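Local structure of glycosyltransferase Gtf1 (Streptococcus gordonii, 5E9T) at residues E244-N249 with D424-N429. The protein is a glycosyltransferase of the GT-B kind, with two domains built on parallel sheets and an added extended beta-sheet domain. The protein carries 1 engineered substitution. Numbering follows the deposited sequence.
Sequences EHFSEN and DVRYGN
The guanidinium of Arg426 has Phe246 CZ over one face, off toward the rim and 4.0 Å from NH2, the ring and guanidinium planes 35° apart. At its edge sit two carboxylates turned differently. That of Glu244 is nearly coplanar with the guanidinium, 9° away, and forms a salt bridge in which OE1 takes NE, modelled too close for its length to be relied on, and NH2 in a weak bond, 2.8 Å from Arg426 NH2 to Glu244 OE1. Glu248 brings its carboxylate almost upright to the guanidinium plane, OE1 lying 3.5 Å from Arg426 NH2 in a looser salt bridge. One arginine thus links both glutamates, which share its positive charge in a salt-bridge network. The Tyr427 ring carries CB of its own neighbour Arg426 over the centre of one face. Glu244 OE2 takes a hydrogen bond from Tyr427 OH, although the placement of OE2 is less certain. The same hydroxyl lies at the edge of the His245 ring, 3.5 Å from CE1, and Phe246 CD1 lies over one face of that imidazole, toward its rim. With CG of Glu244 anti to the backbone N (chi1 172°) and a bend at chi2, its carboxylate lies between Arg426 and Tyr427. The bend of Arg426 at chi3 turns NE and NH2 to the same Glu244 oxygen. A cis peptide joins Arg426 to Tyr427. His245 NE2 is engaged by Gln289 OE1 on helix 280-293, a helix that also touches Phe246 and Tyr427. The contact bridges the two parallel-sheet domains of the GT-B fold: 244-249 follows strand 236-241 of one sheet, and its short, weakly bonded strand about 246-247 runs antiparallel to strand 257-258, whereas 424-429 leads from strand 420-423 of the other sheet into helix 428-432, with Tyr427 at its N-cap position.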
loop_
_atom_site.group_PDB
_atom_site.type_symbol
_atom_site.label_atom_id
_atom_site.label_comp_id
_atom_site.label_asym_id
_atom_site.label_seq_id
_atom_site.Cartn_x
_atom_site.Cartn_y
_atom_site.Cartn_z
ATOM N N GLU A 244 -34.158 3.042 10.975
ATOM C CA GLU A 244 -34.095 1.959 11.947
ATOM C C GLU A 244 -32.722 1.310 11.866
ATOM O O GLU A 244 -32.237 0.973 10.779
ATOM C CB GLU A 244 -35.199 0.922 11.738
ATOM C CG GLU A 244 -35.025 -0.310 12.638
ATOM C CD GLU A 244 -35.756 -0.193 13.977
ATOM O OE1 GLU A 244 -36.453 -1.141 14.365
ATOM O OE2 GLU A 244 -35.617 0.838 14.647
ATOM N N HIS A 245 -32.099 1.147 13.028
ATOM C CA HIS A 245 -30.685 0.840 13.152
ATOM C C HIS A 245 -30.383 -0.649 13.216
ATOM O O HIS A 245 -29.215 -1.015 13.380
ATOM C CB HIS A 245 -30.138 1.511 14.406
ATOM C CG HIS A 245 -30.768 1.003 15.663
ATOM N ND1 HIS A 245 -32.113 1.148 15.930
ATOM C CD2 HIS A 245 -30.246 0.331 16.715
ATOM C CE1 HIS A 245 -32.391 0.595 17.096
ATOM N NE2 HIS A 245 -31.274 0.095 17.595
ATOM N N PHE A 246 -31.384 -1.518 13.115
ATOM C CA PHE A 246 -31.094 -2.943 13.188
ATOM C C PHE A 246 -32.170 -3.726 12.453
ATOM O O PHE A 246 -33.305 -3.265 12.308
ATOM C CB PHE A 246 -30.979 -3.413 14.644
ATOM C CG PHE A 246 -32.299 -3.636 15.323
ATOM C CD1 PHE A 246 -33.055 -2.566 15.772
ATOM C CD2 PHE A 246 -32.769 -4.921 15.543
ATOM C CE1 PHE A 246 -34.268 -2.773 16.411
ATOM C CE2 PHE A 246 -33.975 -5.133 16.183
ATOM C CZ PHE A 246 -34.727 -4.059 16.614
ATOM N N SER A 247 -31.790 -4.915 11.988
ATOM C CA SER A 247 -32.721 -5.851 11.367
ATOM C C SER A 247 -33.213 -6.813 12.440
ATOM O O SER A 247 -32.450 -7.651 12.933
ATOM C CB SER A 247 -32.053 -6.604 10.220
ATOM O OG SER A 247 -32.853 -7.696 9.800
ATOM N N GLU A 248 -34.494 -6.699 12.791
ATOM C CA GLU A 248 -35.039 -7.500 13.879
ATOM C C GLU A 248 -35.323 -8.928 13.433
ATOM O O GLU A 248 -35.112 -9.876 14.196
ATOM C CB GLU A 248 -36.303 -6.838 14.421
ATOM C CG GLU A 248 -37.269 -7.759 15.113
ATOM C CD GLU A 248 -38.622 -7.102 15.287
ATOM O OE1 GLU A 248 -39.213 -6.707 14.274
ATOM O OE2 GLU A 248 -39.083 -6.965 16.428
ATOM N N ASN A 249 -35.780 -9.101 12.193
ATOM C CA ASN A 249 -36.101 -10.435 11.700
ATOM C C ASN A 249 -34.869 -11.327 11.637
ATOM O O ASN A 249 -34.979 -12.548 11.780
ATOM C CB ASN A 249 -36.756 -10.334 10.324
ATOM C CG ASN A 249 -38.258 -10.171 10.402
ATOM O OD1 ASN A 249 -38.973 -10.428 9.434
ATOM N ND2 ASN A 249 -38.749 -9.748 11.558
ATOM N N ASP A 424 -48.797 0.096 15.094
ATOM C CA ASP A 424 -47.931 0.202 16.258
ATOM C C ASP A 424 -46.606 -0.394 15.804
ATOM O O ASP A 424 -46.409 -1.612 15.834
ATOM C CB ASP A 424 -48.534 -0.537 17.449
ATOM C CG ASP A 424 -47.699 -0.410 18.708
ATOM O OD1 ASP A 424 -46.900 0.543 18.805
ATOM O OD2 ASP A 424 -47.852 -1.264 19.608
ATOM N N VAL A 425 -45.685 0.494 15.437
ATOM C CA VAL A 425 -44.411 0.136 14.825
ATOM C C VAL A 425 -43.448 1.280 15.096
ATOM O O VAL A 425 -43.856 2.434 15.252
ATOM C CB VAL A 425 -44.528 -0.127 13.299
ATOM C CG1 VAL A 425 -45.135 -1.500 13.007
ATOM C CG2 VAL A 425 -45.334 0.978 12.620
ATOM N N ARG A 426 -42.164 0.957 15.143
ATOM C CA ARG A 426 -41.131 1.954 15.384
ATOM C C ARG A 426 -41.002 2.835 14.143
ATOM O O ARG A 426 -40.978 2.312 13.033
ATOM C CB ARG A 426 -39.816 1.252 15.710
ATOM C CG ARG A 426 -39.972 0.196 16.796
ATOM C CD ARG A 426 -38.687 -0.576 17.049
ATOM N NE ARG A 426 -38.297 -1.397 15.906
ATOM C CZ ARG A 426 -38.606 -2.683 15.769
ATOM N NH1 ARG A 426 -39.309 -3.300 16.708
ATOM N NH2 ARG A 426 -38.205 -3.353 14.698
ATOM N N TYR A 427 -40.916 4.154 14.300
ATOM C CA TYR A 427 -40.839 4.867 15.574
ATOM C C TYR A 427 -41.895 5.945 15.663
ATOM O O TYR A 427 -42.617 6.034 16.654
ATOM C CB TYR A 427 -39.462 5.482 15.785
ATOM C CG TYR A 427 -38.470 4.454 16.210
ATOM C CD1 TYR A 427 -37.548 3.954 15.318
ATOM C CD2 TYR A 427 -38.501 3.933 17.493
ATOM C CE1 TYR A 427 -36.655 2.998 15.699
ATOM C CE2 TYR A 427 -37.617 2.963 17.879
ATOM C CZ TYR A 427 -36.689 2.502 16.979
ATOM O OH TYR A 427 -35.788 1.541 17.355
ATOM N N GLY A 428 -41.902 6.817 14.659
ATOM C CA GLY A 428 -42.727 8.008 14.653
ATOM C C GLY A 428 -44.159 7.819 15.110
ATOM O O GLY A 428 -44.666 8.654 15.863
ATOM N N ASN A 429 -44.821 6.734 14.697
ATOM C CA ASN A 429 -46.169 6.473 15.199
ATOM C C ASN A 429 -46.164 6.304 16.714
ATOM O O ASN A 429 -46.934 6.959 17.426
ATOM C CB ASN A 429 -46.763 5.242 14.512
ATOM C CG ASN A 429 -47.178 5.518 13.081
ATOM O OD1 ASN A 429 -46.944 6.608 12.559
ATOM N ND2 ASN A 429 -47.803 4.535 12.440
#